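Local structure of Can2 (Sulfobacillus thermosulfidooxidans, 7BDV) at residues A[40-43]-A[47-50]; A[16-19]-A[24-27]; A[52-57]-A[146-151]; A[66-69]-A[75-78]; A[82-87]-A[112-117]. The protein is a dual-specificity nuclease of type III CRISPR defence that binds the signalling molecule cyclic tetra-adenylate, probably switching on its cleavage of nucleic acid. One frame throughout, in Å; residues are numbered along the deposited sequence.

How the contacts relate
From the N terminus, contact 2 closes the turn from strand 13-17 into helix 23-31, and contact 1 then does the same for strand 36-41 and helix 47-55. Their strands are neighbours: Leu40 N lies 2.9 Å from Cys16 O. Contact 3 begins further along helix 47-55 and closes a long loop at residues 146-151, enclosing both contact 4 and contact 5. Contact 4 joins strand 62-67 to helix 73-86; contact 5 uses the end of that helix and the approach to strand 116-120. Contacts 1, 2, 4 and 5 thus tie helices to one CARF sheet, while contact 3 packs two helices together about 11 Å from contact 2, centre to centre.

Contact 1: A[40-43]-A[47-50]; sequences LYTP and ERVQ. With nucleotides of chain E.
Tyr41 and Val49 pack together where strand 36-41 turns into helix 47-55, the opening half of a beta-alpha-beta unit in the Rossmann-like CARF domain. A single methyl does the touching: Val49 CG2 lies 3.7 Å from Tyr41 CD1 and is nearly as close to the CB and CG of that tyrosine. It meets the root of the ring obliquely. With chi1 at 72°, the tyrosine's CG stands between its own backbone N and carbonyl carbon, which sets CG and CD1 beside Val49 CG2. The side chain also packs on Glu65 and Gln67 of the adjacent strand 62-67.

The polar half of the contact faces the bound cyclic tetra-adenylate. Thr42 OG1 donates a hydrogen bond of 2.8 Å to N1 of A4 of chain E, and chi1 of 61° is the rotation that brings the hydroxyl there. Its methyl CG2 sits beside the same base, 3.5 Å from C2 of A4. The hydroxyl is an acceptor as well, receiving a hydrogen bond from water 1 at 2.9 Å from Thr42 OG1. That water in turn accepts from Arg48, so a water-mediated bridge joins strand end and helix, whereas the direct separation of Thr42 OG1 from Arg48 NH1 is 4.3 Å. Arg48 spans the distance with a chain extended from CG to NE, and its NH2 also makes a long, weak ion pair with Asp20. The guanidinium uses its edge: water 1 and C2 of A4 both lie near its plane, with Arg48 NH1 2.9 Å from the water and 3.5 Å from the adenine C2.

Contact 2: A[16-19]-A[24-27]; sequences CLLS and PNVI. With nucleotides of chain E.
In the first beta-alpha connection of the Rossmann-like CARF domain, Cys16 at the end of strand 13-17 packs against Asn25 in helix 23-31, beside the bound cyclic tetra-adenylate. The backbones run close, with 6.2 Å between Cys16 CA and Asn25 CA. Asn25 carries the contact on the helix side. Its CB lies 3.9 Å from Cys16 SG, and its CG comes to 3.5 Å from Cys16 CB, so the stem of the amide rests on the cysteine while the group itself points to the strand backbone near Leu17. Just past the strand end, the CD2 branch of Leu18 comes obliquely to the same amide. Its chi2 of -160° spreads the two methyls so that CD1 faces helix 47-55 instead. On the helix backbone, Asn25 O takes a hydrogen bond from Tyr14 OH and Pro24 O one from Asn93 ND2, which ties the first turns to the sheet.

Both segments also reach the ligand. Ser19 OG donates to OP1 of A1 of chain E at 2.6 Å, its chi1 of 61° turning the hydroxyl to the phosphate that links A4 to A1; Ser19 OG also has a weak hydrogen bond with Gly97 N. Pro24 packs on A1: Pro24 CB is 3.8 Å from C8, and Pro24 CG lies 3.6 Å from the ribose O4' of that nucleotide. On the A4 side, Leu18 O approaches C2 of the base at 3.6 Å. A nucleotide lying across the C-terminal end of the first strand and the loop that follows is typical of Rossmann-like folds.

Contact 3: A[52-57]-A[146-151]; sequences FRQATE and YLACYG
The Phe52 ring, in the helix that brings Ala55 against Ala148, carries Thr56 CG2 on one face, 4.0 Å above its plane and shifted toward the rim. The ring also packs on Val26 of helix 23-31 and on Val37 and Leu39 of strand 36-41. Phe52 and Tyr146 both turn away from the interface, which is made mainly of small side chains. This is helix-helix packing between helix 47-55, which lies on the CARF sheet, and helix 143-148, whose Tyr146 and Leu147 lean on Leu287 in the second large sheet.

Close approach follows from the alanines: Ala55 CA and Ala148 CA are 5.1 Å apart. Ala148 CB sits against the helix backbone itself, 3.8 Å from Ala55 CA. Ala55 CB in return meets Cys149 SG at 3.9 Å, the sulfur being placed beside its own backbone N by chi1 of -67°. The bent chain of Gln54 covers the exposed margin with its CG. Just beyond, Gly151 with positive phi is the C-prime residue of a Schellman motif that closes helix 143-148, and Tyr150 packs on an adenine of the bound RNA.

At the end of the other helix, Phe52 O accepts from Thr56 twice, from opposite faces of its plane: from the amide N and, at 2.8 Å with a C=O...donor angle of 140°, from Thr56 OG1.

Contact 4: A[66-69]-A[75-78]; sequences KQVH and QTQR
Thr76, on the first turns of helix 73-86, faces Val68 and His69, with 6.2 Å between Val68 CA and Thr76 CA. From its CB the side chain forks. With chi1 at -62°, the hydroxyl lies beside the backbone N and heads for the strand end, while the methyl CG2 stands anti to that N. The side chain also packs on Ala104 of helix 99-111. At the tip, Thr76 OG1 passes Val68 CB at 4.0 Å and His69 O at the same distance, both loose approaches. Its polar partners are different ones. One is Gln72 O, a turn earlier in the chain, in a hydrogen bond that ties the hydroxyl back to the residue just ahead of the helix. The other is water 2, at 2.9 Å from Thr76 OG1.

The segments belong to the Rossmann-like CARF domain, in which strand 62-67 is an outermost strand of the sheet within this chain and helix 73-86 follows it directly. Water 2 joins the two elements: it accepts from His69 N at 2.7 Å, bridging a separation of 4.8 Å between His69 N and Thr76 OG1. Val68 directs its CB at the helix and spreads its methyls among Leu40, Ile79 and Met101, a hydrophobic setting around the hydrated link. The His69 imidazole leads away from the helix, CG anti to the backbone N (chi1 -170°), and ND1 is hydrogen-bonded with Tyr71 N.

Contact 5: A[82-87]-A[112-117]; sequences EILEQF and NHRPII
Leu84 and Arg114 make the inner half of this contact, in the Rossmann-like CARF domain, where helix 73-86 runs beside the loop that leads from helix 99-111 into strand 116-120. Leu84 is buried and meets its partners with both branches. CD2 packs on the aliphatic part of the arginine, 3.8 Å from Arg114 CG, the two side chains sliding past each other in opposite directions. The same leucine also rests on Ala90 and Phe109, which closes the inner side with apolar groups.

Arg114 does not reach outward in an extended line. Bends at chi2 (-52°) and chi3 (-47°) fold it back, which brings NE to a hydrogen bond with Ala90 O. Pro115 CD covers one face of the guanidinium near its rim, 3.5 Å above the plane of the Arg114 head.

The Asn112 side is the more solvent-facing margin. Here Asn112 is the first residue past helix 99-111, and His113 with positive phi is the C-prime residue of the Schellman motif ending it. The Asn112 side chain runs at a slant to that of Leu84, and its ND2 hydrogen-bonds Arg108 O, one turn back. Toward the leucine the contact is van der Waals: Leu84 CD1 lies 3.9 Å from Asn112 CG and 3.6 Å from Asn112 ND2.

Contact 1: A[40-43]-A[47-50]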
# COMPACT_ATOMS: atom_id res chain seq x y z
N LEU A 40 15.75 10.71 18.13
CA LEU A 40 14.77 11.82 18.10
C LEU A 40 13.42 11.27 17.68
O LEU A 40 13.25 11.00 16.47
CB LEU A 40 15.28 12.89 17.14
CG LEU A 40 16.22 13.95 17.71
CD1 LEU A 40 17.23 13.37 18.66
CD2 LEU A 40 16.91 14.70 16.59
N TYR A 41 12.50 11.06 18.63
CA TYR A 41 11.13 10.55 18.36
C TYR A 41 10.14 11.71 18.49
O TYR A 41 10.52 12.77 18.98
CB TYR A 41 10.78 9.37 19.26
CG TYR A 41 10.53 9.73 20.70
CD1 TYR A 41 11.57 9.79 21.62
CD2 TYR A 41 9.25 10.00 21.15
CE1 TYR A 41 11.34 10.13 22.94
CE2 TYR A 41 9.00 10.35 22.47
CZ TYR A 41 10.06 10.42 23.37
OH TYR A 41 9.81 10.76 24.66
N THR A 42 8.91 11.51 18.04
CA THR A 42 7.87 12.57 18.03
C THR A 42 6.70 12.12 18.89
O THR A 42 6.59 10.93 19.19
CB THR A 42 7.46 12.89 16.60
OG1 THR A 42 6.93 11.68 16.09
CG2 THR A 42 8.62 13.36 15.75
N PRO A 43 5.84 13.06 19.33
CA PRO A 43 4.65 12.74 20.12
C PRO A 43 3.75 11.67 19.47
O PRO A 43 3.60 11.68 18.26
CB PRO A 43 3.89 14.07 20.21
CG PRO A 43 4.96 15.12 20.03
CD PRO A 43 5.95 14.51 19.07
N GLU A 47 6.30 4.30 20.42
CA GLU A 47 6.37 2.87 20.00
C GLU A 47 7.51 2.65 18.98
O GLU A 47 8.02 1.50 18.92
CB GLU A 47 5.01 2.35 19.51
CG GLU A 47 4.33 3.22 18.45
CD GLU A 47 3.25 4.21 18.92
OE1 GLU A 47 3.43 4.84 20.01
OE2 GLU A 47 2.24 4.39 18.17
N ARG A 48 7.93 3.68 18.23
CA ARG A 48 9.07 3.57 17.28
C ARG A 48 10.39 3.36 18.04
O ARG A 48 11.27 2.67 17.51
CB ARG A 48 9.19 4.82 16.41
CG ARG A 48 8.08 4.89 15.38
CD ARG A 48 8.01 6.21 14.67
NE ARG A 48 6.84 6.16 13.81
CZ ARG A 48 6.32 7.21 13.19
NH1 ARG A 48 6.86 8.42 13.30
NH2 ARG A 48 5.25 7.03 12.42
N VAL A 49 10.53 3.96 19.21
CA VAL A 49 11.70 3.73 20.08
C VAL A 49 11.76 2.23 20.41
O VAL A 49 12.85 1.66 20.31
CB VAL A 49 11.67 4.63 21.34
CG1 VAL A 49 12.81 4.29 22.28
CG2 VAL A 49 11.72 6.10 20.97
N GLN A 50 10.62 1.61 20.71
CA GLN A 50 10.54 0.18 21.14
C GLN A 50 10.87 -0.73 19.95
O GLN A 50 11.64 -1.70 20.11
CB GLN A 50 9.17 -0.08 21.77
CG GLN A 50 8.92 -1.49 22.30
CD GLN A 50 7.64 -1.57 23.12
OE1 GLN A 50 7.40 -0.78 24.03
NE2 GLN A 50 6.80 -2.56 22.82
P A E 4 8.21 14.98 4.14
OP1 A E 4 8.48 16.18 4.98
OP2 A E 4 9.00 14.28 3.09
O5' A E 4 8.04 13.96 5.37
C5' A E 4 7.86 12.59 5.15
C4' A E 4 8.52 11.88 6.30
O4' A E 4 8.00 12.42 7.56
C3' A E 4 8.27 10.38 6.34
O3' A E 4 9.52 9.75 6.65
C2' A E 4 7.22 10.25 7.45
O2' A E 4 7.13 8.96 8.02
C1' A E 4 7.69 11.33 8.41
N9 A E 4 6.71 11.78 9.37
C8 A E 4 5.39 12.18 9.13
N7 A E 4 4.77 12.55 10.24
C5 A E 4 5.71 12.36 11.25
C6 A E 4 5.66 12.54 12.66
N6 A E 4 4.57 12.97 13.28
N1 A E 4 6.77 12.23 13.40
C2 A E 4 7.84 11.77 12.75
N3 A E 4 8.01 11.57 11.43
C4 A E 4 6.90 11.88 10.73
O HOH W 1 8.73 9.57 15.27

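Contact 2: A[16-19]-A[24-27]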
# COMPACT_ATOMS: atom_id res chain seq x y z
N CYS A 16 19.76 9.81 15.21
CA CYS A 16 18.83 9.51 14.11
C CYS A 16 17.42 9.98 14.41
O CYS A 16 17.03 10.18 15.59
CB CYS A 16 18.95 8.07 13.64
SG CYS A 16 18.91 6.87 14.97
N LEU A 17 16.69 10.25 13.32
CA LEU A 17 15.33 10.85 13.37
C LEU A 17 14.35 9.72 13.10
O LEU A 17 14.38 9.21 11.97
CB LEU A 17 15.23 11.93 12.28
CG LEU A 17 15.94 13.24 12.55
CD1 LEU A 17 17.39 13.03 12.89
CD2 LEU A 17 15.83 14.15 11.34
N LEU A 18 13.47 9.37 14.04
CA LEU A 18 12.55 8.22 13.89
C LEU A 18 11.29 8.66 13.12
O LEU A 18 10.79 9.77 13.34
CB LEU A 18 12.17 7.68 15.27
CG LEU A 18 13.33 7.11 16.08
CD1 LEU A 18 12.83 6.17 17.17
CD2 LEU A 18 14.33 6.36 15.20
N SER A 19 10.76 7.74 12.33
CA SER A 19 9.65 7.99 11.38
C SER A 19 9.06 6.66 10.95
O SER A 19 9.50 5.60 11.53
CB SER A 19 10.17 8.83 10.22
OG SER A 19 11.19 8.19 9.51
N PRO A 24 16.49 2.64 7.58
CA PRO A 24 17.71 3.37 7.25
C PRO A 24 18.46 3.88 8.51
O PRO A 24 19.61 4.21 8.38
CB PRO A 24 17.26 4.55 6.41
CG PRO A 24 15.77 4.67 6.65
CD PRO A 24 15.29 3.32 7.13
N ASN A 25 17.81 3.93 9.67
CA ASN A 25 18.47 4.22 10.97
C ASN A 25 19.08 2.94 11.56
O ASN A 25 20.11 3.03 12.27
CB ASN A 25 17.48 4.84 11.95
CG ASN A 25 16.94 6.15 11.44
OD1 ASN A 25 15.72 6.42 11.53
ND2 ASN A 25 17.86 7.02 11.04
N VAL A 26 18.49 1.78 11.29
CA VAL A 26 18.87 0.49 11.94
C VAL A 26 20.04 -0.14 11.17
O VAL A 26 20.93 -0.71 11.83
CB VAL A 26 17.65 -0.44 12.03
CG1 VAL A 26 18.01 -1.89 12.28
CG2 VAL A 26 16.66 0.05 13.06
N ILE A 27 20.04 -0.05 9.84
CA ILE A 27 21.04 -0.73 8.98
C ILE A 27 22.45 -0.29 9.37
O ILE A 27 23.32 -1.15 9.54
CB ILE A 27 20.72 -0.55 7.49
CG1 ILE A 27 19.50 -1.40 7.08
CG2 ILE A 27 21.93 -0.87 6.65
P A E 1 9.82 8.25 6.21
OP1 A E 1 9.98 7.33 7.40
OP2 A E 1 8.88 7.61 5.20
O5' A E 1 11.24 8.51 5.56
C5' A E 1 12.00 7.37 5.19
C4' A E 1 13.11 7.85 4.31
O4' A E 1 14.11 6.81 4.24
C3' A E 1 12.73 8.12 2.85
O3' A E 1 13.71 8.94 2.29
C2' A E 1 12.96 6.76 2.21
O2' A E 1 13.15 6.89 0.82
C1' A E 1 14.28 6.41 2.90
N9 A E 1 14.69 5.04 2.94
C8 A E 1 15.98 4.62 2.79
N7 A E 1 16.11 3.33 2.91
C5 A E 1 14.84 2.88 3.19
C6 A E 1 14.33 1.60 3.44
N6 A E 1 15.07 0.50 3.46
N1 A E 1 13.01 1.51 3.70
C2 A E 1 12.27 2.61 3.69
N3 A E 1 12.62 3.85 3.44
C4 A E 1 13.94 3.93 3.22
P A E 4 8.21 14.98 4.14
OP1 A E 4 8.48 16.18 4.98
OP2 A E 4 9.00 14.28 3.09
O5' A E 4 8.04 13.96 5.37
C5' A E 4 7.86 12.59 5.15
C4' A E 4 8.52 11.88 6.30
O4' A E 4 8.00 12.42 7.56
C3' A E 4 8.27 10.38 6.34
O3' A E 4 9.52 9.75 6.65
C2' A E 4 7.22 10.25 7.45
O2' A E 4 7.13 8.96 8.02
C1' A E 4 7.69 11.33 8.41
N9 A E 4 6.71 11.78 9.37
C8 A E 4 5.39 12.18 9.13
N7 A E 4 4.77 12.55 10.24
C5 A E 4 5.71 12.36 11.25
C6 A E 4 5.66 12.54 12.66
N6 A E 4 4.57 12.97 13.28
N1 A E 4 6.77 12.23 13.40
C2 A E 4 7.84 11.77 12.75
N3 A E 4 8.01 11.57 11.43
C4 A E 4 6.90 11.88 10.73

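Contact 3: A[52-57]-A[146-151]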
# COMPACT_ATOMS: atom_id res chain seq x y z
N PHE A 52 12.82 0.12 17.44
CA PHE A 52 14.27 0.35 17.22
C PHE A 52 15.07 -0.55 18.17
O PHE A 52 16.09 -1.09 17.74
CB PHE A 52 14.65 1.81 17.43
CG PHE A 52 16.08 2.12 17.09
CD1 PHE A 52 17.10 1.91 18.01
CD2 PHE A 52 16.44 2.55 15.81
CE1 PHE A 52 18.42 2.14 17.68
CE2 PHE A 52 17.75 2.78 15.48
CZ PHE A 52 18.75 2.58 16.41
N ARG A 53 14.65 -0.63 19.44
CA ARG A 53 15.34 -1.45 20.47
C ARG A 53 15.25 -2.92 20.07
O ARG A 53 16.26 -3.62 20.15
CB ARG A 53 14.73 -1.19 21.86
CG ARG A 53 14.93 0.22 22.38
CD ARG A 53 14.36 0.44 23.79
NE ARG A 53 14.74 1.72 24.36
CZ ARG A 53 15.91 1.96 24.98
NH1 ARG A 53 16.83 1.02 25.10
NH2 ARG A 53 16.16 3.17 25.46
N GLN A 54 14.06 -3.37 19.65
CA GLN A 54 13.78 -4.77 19.26
C GLN A 54 14.59 -5.13 18.01
O GLN A 54 15.16 -6.26 17.98
CB GLN A 54 12.27 -4.94 19.01
CG GLN A 54 11.81 -6.38 18.86
CD GLN A 54 12.31 -7.25 19.98
OE1 GLN A 54 12.40 -6.84 21.13
NE2 GLN A 54 12.68 -8.47 19.64
N ALA A 55 14.67 -4.23 17.03
CA ALA A 55 15.42 -4.48 15.77
C ALA A 55 16.92 -4.58 16.08
O ALA A 55 17.60 -5.35 15.39
CB ALA A 55 15.15 -3.39 14.77
N THR A 56 17.43 -3.82 17.06
CA THR A 56 18.87 -3.76 17.36
C THR A 56 19.20 -4.57 18.63
O THR A 56 20.30 -4.35 19.14
CB THR A 56 19.37 -2.31 17.48
OG1 THR A 56 18.70 -1.68 18.57
CG2 THR A 56 19.16 -1.50 16.22
N GLU A 57 18.32 -5.46 19.10
CA GLU A 57 18.52 -6.23 20.36
C GLU A 57 19.84 -7.01 20.33
O GLU A 57 20.48 -7.11 21.39
CB GLU A 57 17.35 -7.19 20.63
N TYR A 146 14.40 -7.13 10.16
CA TYR A 146 13.61 -6.38 9.15
C TYR A 146 12.18 -6.30 9.66
O TYR A 146 11.66 -5.17 9.80
CB TYR A 146 13.77 -7.04 7.77
CG TYR A 146 13.16 -6.23 6.66
CD1 TYR A 146 11.78 -6.08 6.56
CD2 TYR A 146 13.96 -5.65 5.70
CE1 TYR A 146 11.23 -5.33 5.53
CE2 TYR A 146 13.42 -4.91 4.66
CZ TYR A 146 12.05 -4.75 4.58
OH TYR A 146 11.52 -4.04 3.54
N LEU A 147 11.57 -7.44 9.98
CA LEU A 147 10.16 -7.53 10.44
C LEU A 147 9.97 -6.73 11.73
O LEU A 147 8.93 -6.05 11.84
CB LEU A 147 9.75 -8.98 10.62
CG LEU A 147 9.64 -9.80 9.33
CD1 LEU A 147 9.31 -11.23 9.67
CD2 LEU A 147 8.60 -9.24 8.38
N ALA A 148 10.94 -6.76 12.65
CA ALA A 148 10.91 -5.97 13.91
C ALA A 148 10.73 -4.47 13.63
O ALA A 148 10.02 -3.81 14.37
CB ALA A 148 12.17 -6.20 14.72
N CYS A 149 11.33 -3.93 12.58
CA CYS A 149 11.20 -2.49 12.24
C CYS A 149 9.75 -2.13 11.94
O CYS A 149 9.41 -0.92 12.09
CB CYS A 149 12.05 -2.11 11.03
SG CYS A 149 13.82 -2.23 11.32
N TYR A 150 8.93 -3.10 11.53
CA TYR A 150 7.49 -2.90 11.19
C TYR A 150 6.59 -3.53 12.26
O TYR A 150 5.38 -3.62 12.06
CB TYR A 150 7.25 -3.45 9.78
CG TYR A 150 7.95 -2.65 8.72
CD1 TYR A 150 7.41 -1.45 8.30
CD2 TYR A 150 9.17 -3.04 8.18
CE1 TYR A 150 8.07 -0.66 7.37
CE2 TYR A 150 9.81 -2.29 7.21
CZ TYR A 150 9.25 -1.08 6.81
OH TYR A 150 9.87 -0.29 5.88
N GLY A 151 7.16 -3.91 13.40
CA GLY A 151 6.39 -4.42 14.55
C GLY A 151 5.95 -5.87 14.40
O GLY A 151 5.00 -6.29 15.09

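Contact 4: A[66-69]-A[75-78]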
# COMPACT_ATOMS: atom_id res chain seq x y z
N LYS A 66 15.03 11.39 22.85
CA LYS A 66 14.73 12.86 22.94
C LYS A 66 13.51 13.18 22.07
O LYS A 66 13.46 12.72 20.92
CB LYS A 66 15.94 13.69 22.52
CG LYS A 66 17.00 13.83 23.60
CD LYS A 66 18.27 14.46 23.13
CE LYS A 66 19.43 14.25 24.08
NZ LYS A 66 19.09 14.59 25.49
N GLN A 67 12.55 13.92 22.62
CA GLN A 67 11.28 14.26 21.93
C GLN A 67 11.52 15.52 21.10
O GLN A 67 12.24 16.40 21.56
CB GLN A 67 10.13 14.42 22.92
CG GLN A 67 8.78 14.23 22.24
CD GLN A 67 7.55 14.47 23.08
OE1 GLN A 67 6.55 13.75 22.95
NE2 GLN A 67 7.57 15.52 23.90
N VAL A 68 11.01 15.55 19.87
CA VAL A 68 10.97 16.78 19.03
C VAL A 68 9.61 16.83 18.33
O VAL A 68 8.99 15.78 18.19
CB VAL A 68 12.12 16.83 18.01
CG1 VAL A 68 13.49 16.76 18.67
CG2 VAL A 68 12.00 15.75 16.96
N HIS A 69 9.17 18.02 17.92
CA HIS A 69 7.90 18.20 17.17
C HIS A 69 8.22 17.98 15.69
O HIS A 69 9.23 18.44 15.18
CB HIS A 69 7.24 19.57 17.46
CG HIS A 69 5.86 19.68 16.90
ND1 HIS A 69 5.60 20.09 15.59
CD2 HIS A 69 4.64 19.37 17.44
CE1 HIS A 69 4.30 20.05 15.36
NE2 HIS A 69 3.69 19.60 16.48
N GLN A 75 12.84 24.92 17.10
CA GLN A 75 12.88 24.06 18.31
C GLN A 75 13.80 22.86 18.07
O GLN A 75 14.51 22.43 19.01
CB GLN A 75 11.47 23.67 18.71
CG GLN A 75 10.60 24.84 19.16
CD GLN A 75 10.00 25.65 18.02
OE1 GLN A 75 10.48 25.65 16.88
NE2 GLN A 75 8.92 26.35 18.34
N THR A 76 13.80 22.30 16.85
CA THR A 76 14.67 21.14 16.52
C THR A 76 16.11 21.63 16.46
O THR A 76 16.97 20.87 16.93
CB THR A 76 14.18 20.41 15.26
OG1 THR A 76 12.88 19.94 15.60
CG2 THR A 76 15.04 19.23 14.86
N GLN A 77 16.35 22.82 15.91
CA GLN A 77 17.69 23.47 15.88
C GLN A 77 18.23 23.60 17.31
O GLN A 77 19.43 23.35 17.51
CB GLN A 77 17.62 24.85 15.22
CG GLN A 77 17.57 24.79 13.70
CD GLN A 77 17.46 26.17 13.11
OE1 GLN A 77 16.57 26.94 13.44
NE2 GLN A 77 18.39 26.51 12.25
N ARG A 78 17.38 23.98 18.27
CA ARG A 78 17.79 24.16 19.69
C ARG A 78 18.16 22.79 20.29
O ARG A 78 19.17 22.73 21.00
CB ARG A 78 16.69 24.87 20.49
O HOH W 2 11.18 19.89 17.89

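Contact 5: A[82-87]-A[112-117]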
# COMPACT_ATOMS: atom_id res chain seq x y z
N GLU A 82 21.84 21.56 21.66
CA GLU A 82 22.04 20.97 23.02
C GLU A 82 22.80 19.65 22.90
O GLU A 82 23.72 19.44 23.71
CB GLU A 82 20.71 20.78 23.76
CG GLU A 82 20.10 22.09 24.25
CD GLU A 82 18.63 22.04 24.64
OE1 GLU A 82 18.06 20.91 24.80
OE2 GLU A 82 18.03 23.15 24.77
N ILE A 83 22.47 18.80 21.91
CA ILE A 83 23.09 17.46 21.69
C ILE A 83 24.58 17.64 21.37
O ILE A 83 25.40 16.82 21.89
CB ILE A 83 22.37 16.68 20.55
CG1 ILE A 83 21.01 16.13 20.99
CG2 ILE A 83 23.24 15.57 20.01
CD1 ILE A 83 20.15 15.68 19.83
N LEU A 84 24.90 18.62 20.53
CA LEU A 84 26.28 18.91 20.05
C LEU A 84 27.13 19.54 21.16
O LEU A 84 28.36 19.37 21.13
CB LEU A 84 26.20 19.80 18.81
CG LEU A 84 25.74 19.06 17.54
CD1 LEU A 84 25.43 20.03 16.42
CD2 LEU A 84 26.79 18.07 17.09
N GLU A 85 26.52 20.26 22.10
CA GLU A 85 27.20 20.80 23.32
C GLU A 85 27.64 19.62 24.19
O GLU A 85 28.83 19.59 24.57
CB GLU A 85 26.28 21.77 24.06
CG GLU A 85 26.69 22.10 25.49
CD GLU A 85 25.84 21.44 26.57
OE2 GLU A 85 26.38 21.08 27.64
N GLN A 86 26.74 18.66 24.44
CA GLN A 86 26.99 17.50 25.36
C GLN A 86 27.82 16.41 24.68
O GLN A 86 28.61 15.75 25.37
CB GLN A 86 25.67 16.90 25.84
CG GLN A 86 25.86 16.04 27.09
CD GLN A 86 24.58 15.40 27.56
OE1 GLN A 86 23.49 15.78 27.15
NE2 GLN A 86 24.73 14.42 28.43
N PHE A 87 27.64 16.21 23.37
CA PHE A 87 28.36 15.19 22.57
C PHE A 87 28.90 15.86 21.31
O PHE A 87 28.26 15.82 20.25
CB PHE A 87 27.45 14.01 22.22
CG PHE A 87 26.70 13.42 23.38
CD1 PHE A 87 27.35 12.61 24.31
CD2 PHE A 87 25.36 13.70 23.57
CE1 PHE A 87 26.66 12.08 25.39
CE2 PHE A 87 24.68 13.17 24.66
CZ PHE A 87 25.32 12.34 25.55
N ASN A 112 28.56 22.88 12.61
CA ASN A 112 29.59 22.31 13.53
C ASN A 112 30.53 21.34 12.82
O ASN A 112 31.19 20.57 13.52
CB ASN A 112 28.96 21.61 14.72
CG ASN A 112 28.34 22.55 15.72
OD1 ASN A 112 28.97 22.87 16.73
ND2 ASN A 112 27.16 23.06 15.43
N HIS A 113 30.59 21.37 11.48
CA HIS A 113 31.50 20.53 10.64
C HIS A 113 31.46 19.06 11.09
O HIS A 113 32.54 18.44 11.20
CB HIS A 113 32.92 21.12 10.66
CG HIS A 113 32.96 22.52 10.15
ND1 HIS A 113 32.81 23.61 10.99
CD2 HIS A 113 33.06 23.02 8.89
CE1 HIS A 113 32.83 24.72 10.28
NE2 HIS A 113 32.98 24.38 8.98
N ARG A 114 30.26 18.52 11.31
CA ARG A 114 30.05 17.12 11.75
C ARG A 114 29.79 16.24 10.53
O ARG A 114 29.27 16.70 9.51
CB ARG A 114 28.89 17.02 12.73
CG ARG A 114 29.00 17.88 13.99
CD ARG A 114 30.30 17.72 14.78
NE ARG A 114 30.66 16.34 14.98
CZ ARG A 114 31.88 15.83 14.91
NH1 ARG A 114 32.92 16.61 14.67
NH2 ARG A 114 32.03 14.54 15.13
N PRO A 115 30.15 14.94 10.62
CA PRO A 115 29.75 13.96 9.63
C PRO A 115 28.22 13.77 9.57
O PRO A 115 27.53 13.72 10.59
CB PRO A 115 30.41 12.64 10.04
CG PRO A 115 31.35 12.99 11.19
CD PRO A 115 30.97 14.36 11.69
N ILE A 116 27.72 13.64 8.35
CA ILE A 116 26.27 13.47 8.07
C ILE A 116 26.13 12.39 7.01
O ILE A 116 26.69 12.57 5.92
CB ILE A 116 25.59 14.78 7.64
CG1 ILE A 116 25.77 15.89 8.67
CG2 ILE A 116 24.11 14.52 7.37
CD1 ILE A 116 25.43 17.30 8.15
N ILE A 117 25.40 11.32 7.32
CA ILE A 117 25.18 10.17 6.41
C ILE A 117 23.71 10.15 5.97
O ILE A 117 22.85 10.63 6.70
CB ILE A 117 25.61 8.87 7.09
CG1 ILE A 117 24.65 8.45 8.19
CG2 ILE A 117 27.04 9.00 7.59
CD1 ILE A 117 24.84 7.02 8.63